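Local coordinates for protein mitomycin biosynthesis 6-O-methyltransferase (Streptomyces lavendulae, PDB 3GWZ) that transfers a methyl group from S-adenosyl-L-methionine to the 6-hydroxyl of 6-demethylmitomycins, making the quinone methoxy group of mitomycins A and B, at residues A[205-210]-A[267-272]; A[261-266]-A[286-291]; A[273-278]-A[304-309]. All coordinates share one frame; numbering follows the deposited sequence.

Contact 1. Residues A[205-210]-A[267-272]. With SAH (S-adenosyl-L-homocysteine), chain G.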
loop_
_atom_site.group_PDB
_atom_site.type_symbol
_atom_site.label_atom_id
_atom_site.label_comp_id
_atom_site.label_asym_id
_atom_site.label_seq_id
_atom_site.Cartn_x
_atom_site.Cartn_y
_atom_site.Cartn_z
ATOM N N THR A 205 8.999 -1.634 -37.534
ATOM C CA THR A 205 9.440 -0.549 -36.661
ATOM C C THR A 205 8.311 0.413 -36.337
ATOM O O THR A 205 7.476 0.715 -37.188
ATOM C CB THR A 205 10.558 0.280 -37.296
ATOM O OG1 THR A 205 10.120 0.750 -38.575
ATOM C CG2 THR A 205 11.846 -0.558 -37.460
ATOM N N ALA A 206 8.315 0.904 -35.101
ATOM C CA ALA A 206 7.332 1.883 -34.635
ATOM C C ALA A 206 8.034 3.023 -33.891
ATOM O O ALA A 206 9.057 2.819 -33.229
ATOM C CB ALA A 206 6.326 1.210 -33.728
ATOM N N VAL A 207 7.491 4.229 -34.008
ATOM C CA VAL A 207 8.029 5.361 -33.274
ATOM C C VAL A 207 6.899 6.062 -32.516
ATOM O O VAL A 207 5.890 6.435 -33.116
ATOM C CB VAL A 207 8.701 6.374 -34.214
ATOM C CG1 VAL A 207 9.069 7.630 -33.450
ATOM C CG2 VAL A 207 9.936 5.758 -34.884
ATOM N N ASP A 208 7.055 6.216 -31.205
ATOM C CA ASP A 208 6.055 6.949 -30.425
ATOM C C ASP A 208 6.544 8.353 -30.131
ATOM O O ASP A 208 7.500 8.556 -29.368
ATOM C CB ASP A 208 5.706 6.246 -29.106
ATOM C CG ASP A 208 4.421 6.796 -28.481
ATOM O OD1 ASP A 208 3.833 7.732 -29.061
ATOM O OD2 ASP A 208 3.987 6.291 -27.424
ATOM N N ILE A 209 5.864 9.318 -30.733
ATOM C CA ILE A 209 6.259 10.708 -30.658
ATOM C C ILE A 209 5.637 11.386 -29.443
ATOM O O ILE A 209 4.421 11.475 -29.349
ATOM C CB ILE A 209 5.804 11.449 -31.917
ATOM C CG1 ILE A 209 6.315 10.729 -33.170
ATOM C CG2 ILE A 209 6.276 12.903 -31.881
ATOM C CD1 ILE A 209 5.496 11.031 -34.406
ATOM N N GLY A 210 6.470 11.875 -28.524
ATOM C CA GLY A 210 5.961 12.443 -27.279
ATOM C C GLY A 210 5.245 11.374 -26.466
ATOM O O GLY A 210 4.153 11.601 -25.929
ATOM N N ASP A 267 13.531 9.094 -38.966
ATOM C CA ASP A 267 13.129 8.855 -40.337
ATOM C C ASP A 267 12.895 7.371 -40.659
ATOM O O ASP A 267 13.588 6.485 -40.151
ATOM C CB ASP A 267 14.175 9.459 -41.283
ATOM C CG ASP A 267 13.863 9.202 -42.737
ATOM O OD1 ASP A 267 12.878 9.778 -43.249
ATOM O OD2 ASP A 267 14.609 8.423 -43.371
ATOM N N GLY A 268 11.895 7.114 -41.498
ATOM C CA GLY A 268 11.717 5.812 -42.113
ATOM C C GLY A 268 11.163 4.660 -41.289
ATOM O O GLY A 268 11.467 3.507 -41.581
ATOM N N ALA A 269 10.346 4.942 -40.278
ATOM C CA ALA A 269 9.682 3.858 -39.550
ATOM C C ALA A 269 8.402 3.429 -40.264
ATOM O O ALA A 269 7.838 4.191 -41.042
ATOM C CB ALA A 269 9.371 4.281 -38.107
ATOM N N ASP A 270 7.938 2.216 -39.979
ATOM C CA ASP A 270 6.688 1.710 -40.543
ATOM C C ASP A 270 5.446 2.374 -39.940
ATOM O O ASP A 270 4.471 2.660 -40.640
ATOM C CB ASP A 270 6.594 0.195 -40.339
ATOM C CG ASP A 270 7.635 -0.570 -41.146
ATOM O OD1 ASP A 270 8.006 -0.091 -42.238
ATOM O OD2 ASP A 270 8.072 -1.648 -40.688
ATOM N N VAL A 271 5.461 2.600 -38.635
ATOM C CA VAL A 271 4.300 3.217 -38.005
ATOM C C VAL A 271 4.739 4.278 -37.003
ATOM O O VAL A 271 5.653 4.059 -36.196
ATOM C CB VAL A 271 3.368 2.159 -37.354
ATOM C CG1 VAL A 271 4.123 1.354 -36.299
ATOM C CG2 VAL A 271 2.122 2.820 -36.752
ATOM N N TYR A 272 4.110 5.447 -37.090
ATOM C CA TYR A 272 4.333 6.506 -36.119
ATOM C C TYR A 272 3.093 6.636 -35.248
ATOM O O TYR A 272 1.969 6.514 -35.738
ATOM C CB TYR A 272 4.628 7.829 -36.829
ATOM C CG TYR A 272 5.957 7.801 -37.549
ATOM C CD1 TYR A 272 7.102 8.291 -36.942
ATOM C CD2 TYR A 272 6.071 7.242 -38.820
ATOM C CE1 TYR A 272 8.328 8.241 -37.577
ATOM C CE2 TYR A 272 7.294 7.195 -39.474
ATOM C CZ TYR A 272 8.416 7.690 -38.850
ATOM O OH TYR A 272 9.638 7.647 -39.492
HETATM N N SAH G . 1.868 10.248 -25.301
HETATM C CA SAH G . 1.842 10.241 -23.798
HETATM C CB SAH G . 2.012 11.635 -23.163
HETATM C CG SAH G . 0.966 12.699 -23.551
HETATM S SD SAH G . 1.208 14.222 -22.646
HETATM C C SAH G . 0.552 9.631 -23.327
HETATM O O SAH G . 0.449 9.243 -22.159
HETATM O OXT SAH G . -0.410 9.499 -24.097
HETATM C "C5'" SAH G . 2.110 15.158 -23.865
HETATM C "C4'" SAH G . 3.625 14.867 -23.879
HETATM O "O4'" SAH G . 4.345 15.689 -24.827
HETATM C "C3'" SAH G . 4.366 15.047 -22.550
HETATM O "O3'" SAH G . 4.843 13.768 -22.105
HETATM C "C2'" SAH G . 5.554 15.964 -22.850
HETATM O "O2'" SAH G . 6.782 15.540 -22.246
HETATM C "C1'" SAH G . 5.700 15.826 -24.348
HETATM N N9 SAH G . 6.292 17.000 -25.028
HETATM C C8 SAH G . 5.904 18.288 -24.891
HETATM N N7 SAH G . 6.645 19.095 -25.694
HETATM C C5 SAH G . 7.512 18.300 -26.366
HETATM C C6 SAH G . 8.565 18.499 -27.381
HETATM N N6 SAH G . 8.818 19.754 -27.824
HETATM N N1 SAH G . 9.246 17.407 -27.825
HETATM C C2 SAH G . 8.977 16.175 -27.370
HETATM N N3 SAH G . 8.026 15.919 -26.446
HETATM C C4 SAH G . 7.278 16.924 -25.924
#
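V207 and Y272 lie side by side and point the same way: CB of V207 rests 3.7 Å from CD1 of the Y272 ring, while CG2 of V207 reaches past it to CB of A269, 3.6 Å off. CD1 of I209 meets the same ring at CD1 from further along the strand. OH of Y272 turns back on its own chain, accepting a nearly straight bond from N of A269 (2.9 Å, 172°). It also pairs with the carbonyl of P266, so this buried hydroxyl fixes the loop leading into the strand. On the face of A206 and V271 the packing is tighter still. CG1 of V271, placed between its backbone N and carbonyl carbon (chi1 59°), presses to 3.4 Å from CB of A206, closer than normal van der Waals contact. Between the two faces the backbones pair as parallel strands, with V271 N donating to T205 O and V207 N donating to V271 O at 2.9 Å. Toward the partly exposed end, polar groups take over. OG1 of T205 accepts D270 N at 3.0 Å, and T205 N reaches OD2 of D270 from above the carboxylate plane at 3.3 Å. OD2 also takes A204 N, and OD1 forms a salt bridge with K298. At the other end of 205-210, G210 O accepts the amino group of S-adenosylhomocysteine. Pairing of the first strand with the fourth, followed by a glycine turn at the cofactor, is typical of the Rossmann-like class I methyltransferase fold.

Contact 2. Residues A[261-266]-A[286-291]. With SAH (S-adenosyl-L-homocysteine), chain G.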
loop_
_atom_site.group_PDB
_atom_site.type_symbol
_atom_site.label_atom_id
_atom_site.label_comp_id
_atom_site.label_asym_id
_atom_site.label_seq_id
_atom_site.Cartn_x
_atom_site.Cartn_y
_atom_site.Cartn_z
ATOM N N PHE A 261 10.137 17.198 -30.684
ATOM C CA PHE A 261 9.412 16.836 -31.911
ATOM C C PHE A 261 9.169 18.008 -32.874
ATOM O O PHE A 261 8.671 17.813 -33.992
ATOM C CB PHE A 261 8.128 16.017 -31.637
ATOM C CG PHE A 261 7.187 16.635 -30.622
ATOM C CD1 PHE A 261 6.731 17.933 -30.769
ATOM C CD2 PHE A 261 6.726 15.888 -29.548
ATOM C CE1 PHE A 261 5.854 18.495 -29.841
ATOM C CE2 PHE A 261 5.842 16.441 -28.621
ATOM C CZ PHE A 261 5.411 17.748 -28.767
ATOM N N PHE A 262 9.545 19.215 -32.470
ATOM C CA PHE A 262 9.507 20.343 -33.407
ATOM C C PHE A 262 10.766 20.374 -34.270
ATOM O O PHE A 262 10.822 21.080 -35.278
ATOM C CB PHE A 262 9.371 21.676 -32.678
ATOM C CG PHE A 262 8.009 21.914 -32.105
ATOM C CD1 PHE A 262 6.935 22.197 -32.932
ATOM C CD2 PHE A 262 7.809 21.872 -30.734
ATOM C CE1 PHE A 262 5.668 22.424 -32.394
ATOM C CE2 PHE A 262 6.557 22.096 -30.194
ATOM C CZ PHE A 262 5.487 22.371 -31.022
ATOM N N GLU A 263 11.771 19.607 -33.865
ATOM C CA GLU A 263 13.061 19.612 -34.543
ATOM C C GLU A 263 13.387 18.253 -35.136
ATOM O O GLU A 263 14.047 18.167 -36.169
ATOM C CB GLU A 263 14.170 20.025 -33.576
ATOM C CG GLU A 263 14.007 21.426 -32.990
ATOM C CD GLU A 263 13.744 22.501 -34.046
ATOM O OE1 GLU A 263 14.275 22.393 -35.176
ATOM O OE2 GLU A 263 13.006 23.464 -33.740
ATOM N N THR A 264 12.913 17.191 -34.488
ATOM C CA THR A 264 13.332 15.838 -34.839
ATOM C C THR A 264 12.198 14.821 -34.854
ATOM O O THR A 264 11.419 14.731 -33.903
ATOM C CB THR A 264 14.393 15.335 -33.843
ATOM O OG1 THR A 264 15.474 16.273 -33.784
ATOM C CG2 THR A 264 14.919 13.966 -34.250
ATOM N N ILE A 265 12.117 14.055 -35.939
ATOM C CA ILE A 265 11.299 12.847 -35.987
ATOM C C ILE A 265 12.129 11.780 -36.685
ATOM O O ILE A 265 12.543 11.983 -37.821
ATOM C CB ILE A 265 10.010 13.046 -36.809
ATOM C CG1 ILE A 265 9.137 14.150 -36.207
ATOM C CG2 ILE A 265 9.229 11.744 -36.885
ATOM C CD1 ILE A 265 8.467 13.762 -34.905
ATOM N N PRO A 266 12.387 10.647 -36.009
ATOM C CA PRO A 266 13.192 9.582 -36.624
ATOM C C PRO A 266 12.643 9.183 -37.984
ATOM O O PRO A 266 11.443 8.938 -38.135
ATOM C CB PRO A 266 13.041 8.417 -35.646
ATOM C CG PRO A 266 12.778 9.073 -34.331
ATOM C CD PRO A 266 11.982 10.314 -34.636
ATOM N N VAL A 286 0.553 22.397 -34.580
ATOM C CA VAL A 286 0.202 21.053 -35.037
ATOM C C VAL A 286 0.710 20.825 -36.457
ATOM O O VAL A 286 1.226 19.755 -36.784
ATOM C CB VAL A 286 -1.315 20.792 -35.001
ATOM C CG1 VAL A 286 -1.645 19.539 -35.823
ATOM C CG2 VAL A 286 -1.793 20.638 -33.560
ATOM N N VAL A 287 0.566 21.832 -37.307
ATOM C CA VAL A 287 1.056 21.702 -38.674
ATOM C C VAL A 287 2.570 21.524 -38.695
ATOM O O VAL A 287 3.096 20.728 -39.475
ATOM C CB VAL A 287 0.604 22.889 -39.564
ATOM C CG1 VAL A 287 1.406 22.935 -40.869
ATOM C CG2 VAL A 287 -0.890 22.784 -39.850
ATOM N N ARG A 288 3.274 22.244 -37.826
ATOM C CA ARG A 288 4.723 22.083 -37.717
ATOM C C ARG A 288 5.072 20.633 -37.403
ATOM O O ARG A 288 5.951 20.040 -38.034
ATOM C CB ARG A 288 5.311 23.001 -36.637
ATOM C CG ARG A 288 5.261 24.489 -36.964
ATOM C CD ARG A 288 5.661 25.328 -35.741
ATOM N NE ARG A 288 7.077 25.179 -35.431
ATOM C CZ ARG A 288 7.622 25.420 -34.240
ATOM N NH1 ARG A 288 6.872 25.826 -33.218
ATOM N NH2 ARG A 288 8.927 25.251 -34.074
ATOM N N ILE A 289 4.387 20.059 -36.421
ATOM C CA ILE A 289 4.658 18.680 -36.034
ATOM C C ILE A 289 4.336 17.720 -37.178
ATOM O O ILE A 289 5.147 16.863 -37.527
ATOM C CB ILE A 289 3.863 18.273 -34.756
ATOM C CG1 ILE A 289 4.328 19.101 -33.559
ATOM C CG2 ILE A 289 4.054 16.794 -34.452
ATOM C CD1 ILE A 289 3.323 19.123 -32.401
ATOM N N LEU A 290 3.160 17.889 -37.774
ATOM C CA LEU A 290 2.677 16.973 -38.799
ATOM C C LEU A 290 3.585 16.991 -40.023
ATOM O O LEU A 290 3.844 15.953 -40.642
ATOM C CB LEU A 290 1.250 17.344 -39.206
ATOM C CG LEU A 290 0.177 17.072 -38.154
ATOM C CD1 LEU A 290 -1.188 17.547 -38.647
ATOM C CD2 LEU A 290 0.157 15.581 -37.809
ATOM N N ARG A 291 4.055 18.179 -40.375
ATOM C CA ARG A 291 4.905 18.319 -41.553
ATOM C C ARG A 291 6.232 17.591 -41.349
ATOM O O ARG A 291 6.727 16.931 -42.262
ATOM C CB ARG A 291 5.122 19.797 -41.905
ATOM C CG ARG A 291 3.945 20.416 -42.657
ATOM C CD ARG A 291 4.163 21.889 -42.998
ATOM N NE ARG A 291 3.005 22.446 -43.699
ATOM C CZ ARG A 291 2.805 23.742 -43.922
ATOM N NH1 ARG A 291 3.686 24.643 -43.497
ATOM N NH2 ARG A 291 1.717 24.144 -44.566
HETATM N N SAH G . 1.868 10.248 -25.301
HETATM C CA SAH G . 1.842 10.241 -23.798
HETATM C CB SAH G . 2.012 11.635 -23.163
HETATM C CG SAH G . 0.966 12.699 -23.551
HETATM S SD SAH G . 1.208 14.222 -22.646
HETATM C C SAH G . 0.552 9.631 -23.327
HETATM O O SAH G . 0.449 9.243 -22.159
HETATM O OXT SAH G . -0.410 9.499 -24.097
HETATM C "C5'" SAH G . 2.110 15.158 -23.865
HETATM C "C4'" SAH G . 3.625 14.867 -23.879
HETATM O "O4'" SAH G . 4.345 15.689 -24.827
HETATM C "C3'" SAH G . 4.366 15.047 -22.550
HETATM O "O3'" SAH G . 4.843 13.768 -22.105
HETATM C "C2'" SAH G . 5.554 15.964 -22.850
HETATM O "O2'" SAH G . 6.782 15.540 -22.246
HETATM C "C1'" SAH G . 5.700 15.826 -24.348
HETATM N N9 SAH G . 6.292 17.000 -25.028
HETATM C C8 SAH G . 5.904 18.288 -24.891
HETATM N N7 SAH G . 6.645 19.095 -25.694
HETATM C C5 SAH G . 7.512 18.300 -26.366
HETATM C C6 SAH G . 8.565 18.499 -27.381
HETATM N N6 SAH G . 8.818 19.754 -27.824
HETATM N N1 SAH G . 9.246 17.407 -27.825
HETATM C C2 SAH G . 8.977 16.175 -27.370
HETATM N N3 SAH G . 8.026 15.919 -26.446
HETATM C C4 SAH G . 7.278 16.924 -25.924
HETATM O O HOH W 1 8.428 19.630 -36.330
#
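R288 leaves its helix with CG beside the backbone N and then bends at its third torsion (chi3 69°), which lays the guanidinium over the ring of F262. The phenyl group swings to meet it, its CG standing anti to the carbonyl carbon (chi1 -73°). The two planes are 19° apart; CD1 of F262 sits 3.5 Å above the guanidinium plane of R288, over its centre, and NH1 of R288 lies over the phenyl face, 3.6 Å from CD1 of F262. NH1 also forms a salt bridge with D285, which ties the guanidinium to its own helix, and W281 meets the F262 ring edge-to-face. CD1 of F261 lies off the opposite face of the F262 ring, toward its rim. One helix residue along, I289 serves both phenylalanines: its CG1 is 3.8 Å from CE1 of F262 and its CD1 3.7 Å from CE1 of F261. A water donates to both F261 O and R288 O, 3.0 Å from each, and so joins loop to helix through their carbonyls. F261 holds the adenine of S-adenosylhomocysteine in two ways: its backbone N donates to N1 at 3.0 Å, a bond that suits an unprotonated ring nitrogen, and its ring packs on the face of the base. F262 reaches the amino end of the adenine, its CD2 3.7 Å from N6, and R288 lies behind it as a second shell. The nearly parallel, close guanidinium and phenyl ring are consistent with a cation-pi attraction.

Contact 3. Residues A[273-278]-A[304-309]. With SAH (S-adenosyl-L-homocysteine), chain G.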
loop_
_atom_site.group_PDB
_atom_site.type_symbol
_atom_site.label_atom_id
_atom_site.label_comp_id
_atom_site.label_asym_id
_atom_site.label_seq_id
_atom_site.Cartn_x
_atom_site.Cartn_y
_atom_site.Cartn_z
ATOM N N LEU A 273 3.298 6.865 -33.957
ATOM C CA LEU A 273 2.176 7.012 -33.043
ATOM C C LEU A 273 2.311 8.348 -32.333
ATOM O O LEU A 273 3.414 8.759 -31.985
ATOM C CB LEU A 273 2.145 5.875 -32.023
ATOM C CG LEU A 273 1.891 4.456 -32.550
ATOM C CD1 LEU A 273 3.161 3.885 -33.136
ATOM C CD2 LEU A 273 1.391 3.563 -31.434
ATOM N N ILE A 274 1.188 9.030 -32.135
ATOM C CA ILE A 274 1.186 10.316 -31.439
ATOM C C ILE A 274 -0.126 10.436 -30.654
ATOM O O ILE A 274 -1.183 10.678 -31.216
ATOM C CB ILE A 274 1.429 11.496 -32.412
ATOM C CG1 ILE A 274 1.627 12.813 -31.653
ATOM C CG2 ILE A 274 0.306 11.621 -33.446
ATOM C CD1 ILE A 274 2.280 13.909 -32.513
ATOM N N LYS A 275 -0.044 10.215 -29.349
ATOM C CA LYS A 275 -1.235 10.070 -28.517
ATOM C C LYS A 275 -1.286 11.184 -27.487
ATOM O O LYS A 275 -0.332 11.359 -26.730
ATOM C CB LYS A 275 -1.209 8.707 -27.802
ATOM C CG LYS A 275 -2.348 8.492 -26.815
ATOM C CD LYS A 275 -2.505 7.019 -26.416
ATOM C CE LYS A 275 -1.490 6.580 -25.356
ATOM N NZ LYS A 275 -1.748 7.178 -24.008
ATOM N N HIS A 276 -2.396 11.925 -27.476
ATOM C CA HIS A 276 -2.625 13.016 -26.537
ATOM C C HIS A 276 -1.493 14.036 -26.578
ATOM O O HIS A 276 -1.081 14.584 -25.547
ATOM C CB HIS A 276 -2.834 12.481 -25.113
ATOM C CG HIS A 276 -4.073 11.657 -24.960
ATOM N ND1 HIS A 276 -5.274 12.007 -25.544
ATOM C CD2 HIS A 276 -4.302 10.503 -24.288
ATOM C CE1 HIS A 276 -6.188 11.102 -25.241
ATOM N NE2 HIS A 276 -5.623 10.180 -24.477
ATOM N N VAL A 277 -0.988 14.281 -27.779
ATOM C CA VAL A 277 0.035 15.296 -27.962
ATOM C C VAL A 277 -0.541 16.465 -28.743
ATOM O O VAL A 277 -0.467 17.611 -28.301
ATOM C CB VAL A 277 1.304 14.730 -28.653
ATOM C CG1 VAL A 277 2.190 15.869 -29.197
ATOM C CG2 VAL A 277 2.087 13.863 -27.680
ATOM N N LEU A 278 -1.146 16.179 -29.894
ATOM C CA LEU A 278 -1.580 17.260 -30.772
ATOM C C LEU A 278 -2.609 18.160 -30.101
ATOM O O LEU A 278 -2.676 19.345 -30.396
ATOM C CB LEU A 278 -2.116 16.722 -32.099
ATOM C CG LEU A 278 -1.062 15.971 -32.910
ATOM C CD1 LEU A 278 -1.652 15.487 -34.225
ATOM C CD2 LEU A 278 0.165 16.864 -33.150
ATOM N N LEU A 304 -0.591 7.074 -36.707
ATOM C CA LEU A 304 -1.781 6.967 -35.875
ATOM C C LEU A 304 -1.872 8.162 -34.936
ATOM O O LEU A 304 -1.141 8.247 -33.952
ATOM C CB LEU A 304 -1.769 5.685 -35.038
ATOM C CG LEU A 304 -1.526 4.369 -35.782
ATOM C CD1 LEU A 304 -1.660 3.194 -34.814
ATOM C CD2 LEU A 304 -2.488 4.223 -36.958
ATOM N N VAL A 305 -2.769 9.089 -35.244
ATOM C CA VAL A 305 -3.070 10.147 -34.312
ATOM C C VAL A 305 -4.101 9.590 -33.334
ATOM O O VAL A 305 -5.201 9.221 -33.720
ATOM C CB VAL A 305 -3.603 11.406 -35.024
ATOM C CG1 VAL A 305 -4.152 12.388 -33.990
ATOM C CG2 VAL A 305 -2.490 12.057 -35.826
ATOM N N ILE A 306 -3.721 9.493 -32.066
ATOM C CA ILE A 306 -4.594 8.903 -31.062
ATOM C C ILE A 306 -5.007 9.986 -30.078
ATOM O O ILE A 306 -4.200 10.457 -29.282
ATOM C CB ILE A 306 -3.888 7.734 -30.350
ATOM C CG1 ILE A 306 -3.430 6.709 -31.399
ATOM C CG2 ILE A 306 -4.808 7.089 -29.317
ATOM C CD1 ILE A 306 -2.474 5.654 -30.869
ATOM N N ASP A 307 -6.255 10.420 -30.157
ATOM C CA ASP A 307 -6.653 11.545 -29.318
ATOM C C ASP A 307 -8.150 11.574 -29.061
ATOM O O ASP A 307 -8.902 10.731 -29.562
ATOM C CB ASP A 307 -6.163 12.876 -29.917
ATOM C CG ASP A 307 -5.419 13.740 -28.896
ATOM O OD1 ASP A 307 -5.829 13.749 -27.713
ATOM O OD2 ASP A 307 -4.424 14.410 -29.270
ATOM N N ASN A 308 -8.566 12.527 -28.235
ATOM C CA ASN A 308 -9.970 12.723 -27.941
ATOM C C ASN A 308 -10.588 13.437 -29.135
ATOM O O ASN A 308 -10.111 14.494 -29.536
ATOM C CB ASN A 308 -10.120 13.547 -26.658
ATOM C CG ASN A 308 -9.357 12.941 -25.479
ATOM O OD1 ASN A 308 -9.389 11.732 -25.267
ATOM N ND2 ASN A 308 -8.662 13.781 -24.716
ATOM N N LEU A 309 -11.620 12.855 -29.730
ATOM C CA LEU A 309 -12.280 13.511 -30.853
ATOM C C LEU A 309 -13.631 14.076 -30.452
ATOM O O LEU A 309 -14.422 13.404 -29.796
ATOM C CB LEU A 309 -12.437 12.566 -32.049
ATOM C CG LEU A 309 -11.346 12.709 -33.119
ATOM C CD1 LEU A 309 -9.982 12.516 -32.502
ATOM C CD2 LEU A 309 -11.560 11.730 -34.254
HETATM N N SAH G . 1.868 10.248 -25.301
HETATM C CA SAH G . 1.842 10.241 -23.798
HETATM C CB SAH G . 2.012 11.635 -23.163
HETATM C CG SAH G . 0.966 12.699 -23.551
HETATM S SD SAH G . 1.208 14.222 -22.646
HETATM C C SAH G . 0.552 9.631 -23.327
HETATM O O SAH G . 0.449 9.243 -22.159
HETATM O OXT SAH G . -0.410 9.499 -24.097
HETATM C "C5'" SAH G . 2.110 15.158 -23.865
HETATM C "C4'" SAH G . 3.625 14.867 -23.879
HETATM O "O4'" SAH G . 4.345 15.689 -24.827
HETATM C "C3'" SAH G . 4.366 15.047 -22.550
HETATM O "O3'" SAH G . 4.843 13.768 -22.105
HETATM C "C2'" SAH G . 5.554 15.964 -22.850
HETATM O "O2'" SAH G . 6.782 15.540 -22.246
HETATM C "C1'" SAH G . 5.700 15.826 -24.348
HETATM N N9 SAH G . 6.292 17.000 -25.028
HETATM C C8 SAH G . 5.904 18.288 -24.891
HETATM N N7 SAH G . 6.645 19.095 -25.694
HETATM C C5 SAH G . 7.512 18.300 -26.366
HETATM C C6 SAH G . 8.565 18.499 -27.381
HETATM N N6 SAH G . 8.818 19.754 -27.824
HETATM N N1 SAH G . 9.246 17.407 -27.825
HETATM C C2 SAH G . 8.977 16.175 -27.370
HETATM N N3 SAH G . 8.026 15.919 -26.446
HETATM C C4 SAH G . 7.278 16.924 -25.924
HETATM O O HOH W 2 -2.132 13.341 -30.411
#
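K275 crosses I306 obliquely before turning to the cofactor. Its CB lies 3.8 Å from CB of I306; CG faces both I306 O and the carboxylate OXT of S-adenosylhomocysteine; CD touches CG2 of I306 at 3.7 Å; CE then passes OXT, and NZ donates to OXT at 2.7 Å. Bends at the last two torsions (chi3 80°, chi4 70°) curl the amine onto that carboxylate. NZ also forms a salt bridge with E190 and a hydrogen bond with S187. K275 O accepts the cofactor's amino N at 2.8 Å. The next residue, H276, donates from its backbone N to I306 O and from ND1 to OD1 of D307 at 2.8 Å. OD1 lies near the imidazole plane, whereas the ring's N-H meets the carboxylate from above, 49° out of its plane. OD1 takes N308 N too, so two donors grip it, while E190 holds NE2 of H276. OD2 of D307 accepts from a water that also bridges I274 O and V277 N, and bonds weakly to the backbone N of H279, the inferred proton acceptor. N308, which binds substrate, lies against CE1 of H276 and is anchored by E333. These are the two parallel strands of a beta-alpha-beta unit, joined by helix 283-296, which packs on I274 and L278; helix 336-344 also touches L278, and strand 361-368 borders 302-308 on its other edge.

Contacts 1 and 3 share strand 271-275, which stands between its neighbours in one sheet: V207 O lies 2.8 Å from L273 N on one edge, and Y272 O 2.8 Å from L304 N on the other. Contact 2 packs on one face of that sheet, with CB of F261 3.6 Å from CG2 of I209 in contact 1, and CG2 of I289 3.9 Å from CD1 of I274 in contact 3. The centres lie 12 to 14 Å apart, and all three contacts touch S-adenosylhomocysteine. Contact 2 grips its adenine, whereas contacts 1 and 3 hold its amino group between two backbone carbonyls, and contact 3 continues to the substrate side.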